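Local coordinates for protein glutaredoxin (Methanosarcina mazei, PDB 3NZN) that probably acts as a small thiol-disulfide oxidoreductase of the thioredoxin superfamily, shuttling electrons through a pair of redox-active cysteines, at residues A[9-20]-A[46-57]. Sequence-based numbering, arbitrary orientation.
Sequences QKDRGNHVSGVD and GVDFDYVYVDRL. With SO4 (sulfate ion), chain F.
Gly13 and Tyr51 form a hydrogen-bonded pair where strand 10-15 runs antiparallel to strand 49-53, adding an N-terminal strand to the central sheet of this thioredoxin-fold protein. Tyr51 N gives the straighter of their two bonds, 2.8 Å to Gly13 O. With chi1 at 65°, Tyr51 CG sits between its own backbone N and carbonyl carbon, folding the ring across the neighbouring strand. From CB the side chain passes CD2, 3.5 Å from Gly13 O, and CE2, equally near Gly13 CA, whose C-H lies over the ring face in a CH-pi contact. Glycine suits this place because a beta carbon would collide with CE2. At the tip, Tyr51 OH donates to sulfate O4 (2.6 Å) and accepts from Lys10 NZ (3.1 Å). His15 NE2 reaches the same O4 near the plane of the tyrosine ring, and Lys10 NZ holds O3, so the three side chains cradle the anion. A leucine in place of Tyr51 would probably leave Lys10 and sulfate O4 each short of a partner and uncover Gly13. Beyond strand 49-53, Arg56, extended from CG to NE, is long enough to reach back to the Lys10 carbonyl: its NH1 meets Lys10 O on a lone pair, in the guanidinium plane, at 2.9 Å.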
ATOM      1  N   GLN A   9      11.104 -13.566   1.879  1.00 12.26           N
ATOM      2  CA  GLN A   9      10.289 -13.212   2.998  1.00 12.59           C
ATOM      3  C   GLN A   9       8.968 -13.998   2.963  1.00 12.55           C
ATOM      4  O   GLN A   9       8.279 -14.105   1.980  1.00 12.49           O
ATOM      5  CB  GLN A   9       9.970 -11.728   3.037  1.00 14.33           C
ATOM      6  CG  GLN A   9      11.053 -10.807   2.917  1.00 18.69           C
ATOM      7  CD  GLN A   9      10.530  -9.355   2.621  1.00 24.87           C
ATOM      8  OE1 GLN A   9       9.819  -9.028   1.548  1.00 26.09           O
ATOM      9  NE2 GLN A   9      10.830  -8.479   3.602  1.00 24.40           N
ATOM     10  N   LYS A  10       8.558 -14.555   4.127  1.00 12.93           N
ATOM     11  CA  LYS A  10       7.329 -15.240   4.267  1.00 12.34           C
ATOM     12  C   LYS A  10       6.156 -14.345   3.949  1.00 11.80           C
ATOM     13  O   LYS A  10       6.063 -13.239   4.527  1.00 14.77           O
ATOM     14  CB  LYS A  10       7.186 -15.842   5.681  1.00 13.68           C
ATOM     15  CG  LYS A  10       5.953 -16.708   5.826  1.00 14.33           C
ATOM     16  CD  LYS A  10       5.865 -17.359   7.138  1.00 18.30           C
ATOM     17  CE  LYS A  10       5.688 -16.407   8.294  1.00 18.64           C
ATOM     18  NZ  LYS A  10       5.697 -17.185   9.609  1.00 22.19           N
ATOM     19  N   ASP A  11       5.306 -14.763   3.006  1.00 10.68           N
ATOM     20  CA  ASP A  11       4.189 -13.919   2.633  1.00 11.50           C
ATOM     21  C   ASP A  11       2.801 -14.554   2.907  1.00 10.62           C
ATOM     22  O   ASP A  11       1.822 -13.897   2.826  1.00 11.99           O
ATOM     23  CB  ASP A  11       4.308 -13.374   1.193  1.00 12.12           C
ATOM     24  CG  ASP A  11       4.333 -14.456   0.151  1.00 13.07           C
ATOM     25  OD1 ASP A  11       4.177 -15.653   0.393  1.00 18.42           O
ATOM     26  OD2 ASP A  11       4.621 -14.047  -1.010  1.00 13.70           O
ATOM     27  N   ARG A  12       2.781 -15.865   3.250  1.00 11.19           N
ATOM     28  CA  ARG A  12       1.522 -16.597   3.498  1.00 11.82           C
ATOM     29  C   ARG A  12       1.852 -17.780   4.320  1.00 11.73           C
ATOM     30  O   ARG A  12       2.896 -18.359   4.208  1.00 12.73           O
ATOM     31  CB  ARG A  12       0.950 -17.145   2.196  1.00 15.68           C
ATOM     32  CG  ARG A  12       0.623 -16.322   1.020  1.00 21.53           C
ATOM     33  CD  ARG A  12       0.104 -17.163  -0.144  1.00 21.52           C
ATOM     34  NE  ARG A  12       0.438 -16.483  -1.390  1.00 30.85           N
ATOM     35  CZ  ARG A  12       1.604 -16.669  -2.025  1.00 37.02           C
ATOM     36  NH1 ARG A  12       1.796 -16.144  -3.170  1.00 37.53           N
ATOM     37  NH2 ARG A  12       2.577 -17.449  -1.554  1.00 40.14           N
ATOM     38  N   GLY A  13       0.889 -18.183   5.155  1.00 13.01           N
ATOM     39  CA  GLY A  13       0.904 -19.489   5.852  1.00 13.76           C
ATOM     40  C   GLY A  13      -0.485 -20.087   5.835  1.00 12.44           C
ATOM     41  O   GLY A  13      -1.466 -19.417   5.874  1.00 13.89           O
ATOM     42  N   ASN A  14      -0.483 -21.419   5.938  1.00 11.66           N
ATOM     43  CA  ASN A  14      -1.725 -22.209   6.002  1.00 12.93           C
ATOM     44  C   ASN A  14      -1.592 -23.260   7.069  1.00 12.19           C
ATOM     45  O   ASN A  14      -0.810 -24.121   6.936  1.00 14.45           O
ATOM     46  CB  ASN A  14      -1.971 -22.913   4.609  1.00 15.11           C
ATOM     47  CG  ASN A  14      -2.172 -21.938   3.385  1.00 17.86           C
ATOM     48  OD1 ASN A  14      -1.819 -20.809   3.369  1.00 23.07           O
ATOM     49  ND2 ASN A  14      -2.889 -22.458   2.391  1.00 23.13           N
ATOM     50  N   HIS A  15      -2.369 -23.045   8.099  1.00 12.47           N
ATOM     51  CA  HIS A  15      -2.399 -24.024   9.185  1.00 12.42           C
ATOM     52  C   HIS A  15      -3.608 -24.926   8.953  1.00 12.23           C
ATOM     53  O   HIS A  15      -4.754 -24.491   9.090  1.00 13.77           O
ATOM     54  CB  HIS A  15      -2.528 -23.304  10.518  1.00 15.28           C
ATOM     55  CG  HIS A  15      -1.315 -22.490  10.820  1.00 17.18           C
ATOM     56  ND1 HIS A  15      -0.922 -22.243  12.106  1.00 24.95           N
ATOM     57  CD2 HIS A  15      -0.403 -21.893  10.015  1.00 23.55           C
ATOM     58  CE1 HIS A  15       0.179 -21.506  12.086  1.00 26.49           C
ATOM     59  NE2 HIS A  15       0.524 -21.290  10.831  1.00 23.90           N
ATOM     60  N   VAL A  16      -3.369 -26.193   8.658  1.00 12.31           N
ATOM     61  CA  VAL A  16      -4.381 -27.121   8.234  1.00 12.87           C
ATOM     62  C   VAL A  16      -4.172 -28.480   8.942  1.00 12.98           C
ATOM     63  O   VAL A  16      -4.500 -29.546   8.413  1.00 18.12           O
ATOM     64  CB  VAL A  16      -4.572 -27.265   6.704  1.00 13.15           C
ATOM     65  CG1 VAL A  16      -5.935 -27.702   6.408  1.00 17.68           C
ATOM     66  CG2 VAL A  16      -4.180 -26.013   5.966  1.00 14.39           C
ATOM     67  N   SER A  17      -3.786 -28.421  10.214  1.00 12.90           N
ATOM     68  CA  SER A  17      -3.577 -29.593  11.030  1.00 13.10           C
ATOM     69  C   SER A  17      -4.287 -29.572  12.359  1.00 13.06           C
ATOM     70  O   SER A  17      -3.974 -30.341  13.206  1.00 17.23           O
ATOM     71  CB  SER A  17      -2.059 -29.761  11.245  1.00 15.35           C
ATOM     72  OG  SER A  17      -1.449 -29.675  10.023  1.00 22.58           O
ATOM     73  N   GLY A  18      -5.269 -28.693  12.469  1.00 12.11           N
ATOM     74  CA  GLY A  18      -6.084 -28.605  13.664  1.00 11.89           C
ATOM     75  C   GLY A  18      -7.515 -28.863  13.372  1.00 11.42           C
ATOM     76  O   GLY A  18      -7.822 -29.841  12.677  1.00 13.44           O
ATOM     77  N   VAL A  19      -8.409 -28.055  13.910  1.00 10.95           N
ATOM     78  CA  VAL A  19      -9.836 -28.257  13.743  1.00 11.82           C
ATOM     79  C   VAL A  19     -10.385 -27.604  12.534  1.00 11.36           C
ATOM     80  O   VAL A  19     -10.151 -26.359  12.316  1.00 10.76           O
ATOM     81  CB  VAL A  19     -10.598 -27.817  15.034  1.00 12.73           C
ATOM     82  CG1 VAL A  19     -12.123 -27.874  14.809  1.00 14.45           C
ATOM     83  CG2 VAL A  19     -10.112 -28.593  16.253  1.00 14.39           C
ATOM     84  N   ASP A  20     -11.034 -28.358  11.648  1.00 11.55           N
ATOM     85  CA  ASP A  20     -11.632 -27.760  10.451  1.00 11.26           C
ATOM     86  C   ASP A  20     -12.842 -26.951  10.850  1.00 11.26           C
ATOM     87  O   ASP A  20     -13.869 -27.511  11.288  1.00 11.63           O
ATOM     88  CB  ASP A  20     -12.028 -28.932   9.506  1.00 12.05           C
ATOM     89  CG  ASP A  20     -12.694 -28.528   8.287  1.00 14.80           C
ATOM     90  OD1 ASP A  20     -12.592 -27.374   7.905  1.00 15.20           O
ATOM     91  OD2 ASP A  20     -13.336 -29.446   7.697  1.00 22.46           O
ATOM     92  N   GLY A  46      -6.811 -23.249  18.019  1.00  9.76           N
ATOM     93  CA  GLY A  46      -6.615 -24.608  17.426  1.00  9.99           C
ATOM     94  C   GLY A  46      -7.310 -24.823  16.112  1.00  8.99           C
ATOM     95  O   GLY A  46      -7.409 -25.953  15.676  1.00 10.48           O
ATOM     96  N   VAL A  47      -7.815 -23.741  15.506  1.00  9.44           N
ATOM     97  CA  VAL A  47      -8.579 -23.833  14.244  1.00  9.82           C
ATOM     98  C   VAL A  47      -7.613 -23.850  12.995  1.00  9.53           C
ATOM     99  O   VAL A  47      -6.524 -23.278  13.071  1.00 10.95           O
ATOM    100  CB  VAL A  47      -9.603 -22.769  14.127  1.00 10.25           C
ATOM    101  CG1 VAL A  47     -10.612 -22.797  15.277  1.00 11.73           C
ATOM    102  CG2 VAL A  47      -9.016 -21.334  13.970  1.00 11.89           C
ATOM    103  N   ASP A  48      -8.053 -24.460  11.979  1.00  9.62           N
ATOM    104  CA  ASP A  48      -7.368 -24.341  10.670  1.00  9.12           C
ATOM    105  C   ASP A  48      -7.642 -22.910  10.204  1.00  8.92           C
ATOM    106  O   ASP A  48      -8.697 -22.356  10.228  1.00  9.93           O
ATOM    107  CB  ASP A  48      -7.927 -25.307   9.699  1.00  9.79           C
ATOM    108  CG  ASP A  48      -7.637 -26.721   9.954  1.00 10.73           C
ATOM    109  OD1 ASP A  48      -6.876 -27.033  10.834  1.00 12.12           O
ATOM    110  OD2 ASP A  48      -8.327 -27.567   9.270  1.00 13.64           O
ATOM    111  N   PHE A  49      -6.548 -22.275   9.664  1.00  9.39           N
ATOM    112  CA  PHE A  49      -6.672 -20.927   9.063  1.00  9.41           C
ATOM    113  C   PHE A  49      -5.442 -20.695   8.175  1.00  9.11           C
ATOM    114  O   PHE A  49      -4.443 -21.262   8.338  1.00  9.78           O
ATOM    115  CB  PHE A  49      -6.764 -19.827  10.137  1.00  9.54           C
ATOM    116  CG  PHE A  49      -5.534 -19.595  10.906  1.00  9.70           C
ATOM    117  CD1 PHE A  49      -4.724 -18.443  10.603  1.00 10.85           C
ATOM    118  CD2 PHE A  49      -5.094 -20.364  11.932  1.00  9.97           C
ATOM    119  CE1 PHE A  49      -3.607 -18.173  11.317  1.00 12.57           C
ATOM    120  CE2 PHE A  49      -3.991 -20.129  12.654  1.00 11.82           C
ATOM    121  CZ  PHE A  49      -3.191 -18.989  12.345  1.00 12.33           C
ATOM    122  N   ASP A  50      -5.717 -19.766   7.247  1.00  9.86           N
ATOM    123  CA  ASP A  50      -4.640 -19.195   6.429  1.00  9.48           C
ATOM    124  C   ASP A  50      -4.443 -17.743   6.847  1.00  9.46           C
ATOM    125  O   ASP A  50      -5.305 -17.067   7.248  1.00  9.63           O
ATOM    126  CB  ASP A  50      -5.074 -19.228   4.978  1.00 12.37           C
ATOM    127  CG  ASP A  50      -5.291 -20.576   4.447  1.00 14.85           C
ATOM    128  OD1 ASP A  50      -4.907 -21.562   5.045  1.00 15.60           O
ATOM    129  OD2 ASP A  50      -5.898 -20.615   3.400  1.00 25.44           O
ATOM    130  N   TYR A  51      -3.201 -17.286   6.538  1.00 10.65           N
ATOM    131  CA  TYR A  51      -2.881 -15.840   6.691  1.00 10.88           C
ATOM    132  C   TYR A  51      -1.996 -15.416   5.480  1.00 11.04           C
ATOM    133  O   TYR A  51      -1.320 -16.200   4.890  1.00 11.72           O
ATOM    134  CB  TYR A  51      -2.300 -15.515   8.004  1.00 12.30           C
ATOM    135  CG  TYR A  51      -0.985 -16.095   8.302  1.00 13.57           C
ATOM    136  CD1 TYR A  51       0.173 -15.369   8.019  1.00 15.89           C
ATOM    137  CD2 TYR A  51      -0.836 -17.415   8.722  1.00 14.98           C
ATOM    138  CE1 TYR A  51       1.388 -15.895   8.253  1.00 18.88           C
ATOM    139  CE2 TYR A  51       0.412 -17.955   8.968  1.00 18.96           C
ATOM    140  CZ  TYR A  51       1.516 -17.173   8.712  1.00 19.63           C
ATOM    141  OH  TYR A  51       2.763 -17.659   8.914  1.00 24.24           O
ATOM    142  N   VAL A  52      -2.181 -14.118   5.204  1.00  9.77           N
ATOM    143  CA  VAL A  52      -1.457 -13.459   4.052  1.00  9.73           C
ATOM    144  C   VAL A  52      -0.977 -12.136   4.576  1.00 10.72           C
ATOM    145  O   VAL A  52      -1.681 -11.360   5.163  1.00 11.73           O
ATOM    146  CB  VAL A  52      -2.464 -13.222   2.916  1.00 11.83           C
ATOM    147  CG1 VAL A  52      -1.798 -12.464   1.737  1.00 12.80           C
ATOM    148  CG2 VAL A  52      -3.029 -14.576   2.419  1.00 14.06           C
ATOM    149  N   TYR A  53       0.360 -11.876   4.256  1.00  9.70           N
ATOM    150  CA  TYR A  53       0.924 -10.578   4.544  1.00  9.88           C
ATOM    151  C   TYR A  53       0.918  -9.734   3.254  1.00  9.32           C
ATOM    152  O   TYR A  53       1.762 -10.011   2.326  1.00 10.37           O
ATOM    153  CB  TYR A  53       2.341 -10.717   5.069  1.00 10.68           C
ATOM    154  CG  TYR A  53       2.423 -11.342   6.450  1.00 11.17           C
ATOM    155  CD1 TYR A  53       1.502 -11.028   7.444  1.00 12.14           C
ATOM    156  CD2 TYR A  53       3.414 -12.223   6.764  1.00 13.48           C
ATOM    157  CE1 TYR A  53       1.590 -11.610   8.695  1.00 14.77           C
ATOM    158  CE2 TYR A  53       3.500 -12.827   8.048  1.00 16.49           C
ATOM    159  CZ  TYR A  53       2.579 -12.505   8.965  1.00 16.80           C
ATOM    160  OH  TYR A  53       2.634 -13.126  10.219  1.00 22.07           O
ATOM    161  N   VAL A  54      -0.016  -8.908   3.112  1.00  9.98           N
ATOM    162  CA  VAL A  54      -0.303  -8.247   1.845  1.00 11.43           C
ATOM    163  C   VAL A  54       0.964  -7.324   1.457  1.00 11.69           C
ATOM    164  O   VAL A  54       1.222  -7.268   0.213  1.00 13.34           O
ATOM    165  CB  VAL A  54      -1.544  -7.398   1.922  1.00 12.37           C
ATOM    166  CG1 VAL A  54      -1.785  -6.590   0.700  1.00 14.89           C
ATOM    167  CG2 VAL A  54      -2.825  -8.306   2.131  1.00 12.91           C
ATOM    168  N   ASP A  55       1.625  -6.806   2.401  1.00 12.54           N
ATOM    169  CA  ASP A  55       2.783  -5.964   2.066  1.00 13.57           C
ATOM    170  C   ASP A  55       3.927  -6.774   1.585  1.00 14.35           C
ATOM    171  O   ASP A  55       4.899  -6.165   1.060  1.00 18.95           O
ATOM    172  CB  ASP A  55       3.225  -5.225   3.273  1.00 14.55           C
ATOM    173  CG  ASP A  55       3.652  -6.120   4.399  1.00 12.81           C
ATOM    174  OD1 ASP A  55       2.889  -7.029   4.817  1.00 12.86           O
ATOM    175  OD2 ASP A  55       4.674  -5.906   5.026  1.00 21.03           O
ATOM    176  N   ARG A  56       3.951  -8.096   1.629  1.00 12.08           N
ATOM    177  CA  ARG A  56       4.973  -8.944   1.107  1.00 11.31           C
ATOM    178  C   ARG A  56       4.643  -9.522  -0.241  1.00 11.26           C
ATOM    179  O   ARG A  56       5.387 -10.283  -0.773  1.00 12.79           O
ATOM    180  CB  ARG A  56       5.374 -10.021   2.119  1.00 12.07           C
ATOM    181  CG  ARG A  56       6.084  -9.407   3.268  1.00 18.47           C
ATOM    182  CD  ARG A  56       6.693 -10.353   4.154  1.00 17.19           C
ATOM    183  NE  ARG A  56       7.530  -9.700   5.157  1.00 17.55           N
ATOM    184  CZ  ARG A  56       7.848 -10.367   6.272  1.00 18.71           C
ATOM    185  NH1 ARG A  56       7.473 -11.609   6.393  1.00 19.19           N
ATOM    186  NH2 ARG A  56       8.571  -9.795   7.220  1.00 20.50           N
ATOM    187  N   LEU A  57       3.499  -9.154  -0.771  1.00 13.57           N
ATOM    188  CA  LEU A  57       3.103  -9.637  -2.090  1.00 15.22           C
ATOM    189  C   LEU A  57       3.521  -8.644  -3.148  1.00 16.25           C
ATOM    190  O   LEU A  57       3.613  -7.465  -2.872  1.00 19.17           O
ATOM    191  CB  LEU A  57       1.611  -9.883  -2.117  1.00 14.35           C
ATOM    192  CG  LEU A  57       1.018 -10.902  -1.156  1.00 16.06           C
ATOM    193  CD1 LEU A  57      -0.485 -10.828  -1.252  1.00 14.87           C
ATOM    194  CD2 LEU A  57       1.552 -12.335  -1.437  1.00 17.06           C
TER
HETATM  195  S   SO4 F 107       4.121 -20.678   9.921  1.00 27.10           S
HETATM  196  O1  SO4 F 107       4.192 -21.920   9.066  1.00 32.23           O
HETATM  197  O2  SO4 F 107       4.174 -21.080  11.329  1.00 34.06           O
HETATM  198  O3  SO4 F 107       5.184 -19.823   9.647  1.00 28.47           O
HETATM  199  O4  SO4 F 107       2.753 -20.163   9.587  1.00 32.99           O
HETATM  200  O   HOH W   1       8.574  -6.919   4.384  1.00 33.01           O
HETATM  201  O   HOH W   2       4.583 -14.892  10.986  1.00 35.67           O
HETATM  202  O   HOH W   3      -6.569 -23.469   6.552  1.00 26.35           O
HETATM  203  O   HOH W   4      -7.944 -30.076   9.994  1.00 21.27           O
HETATM  204  O   HOH W   5      -9.833 -27.056   7.153  1.00 34.35           O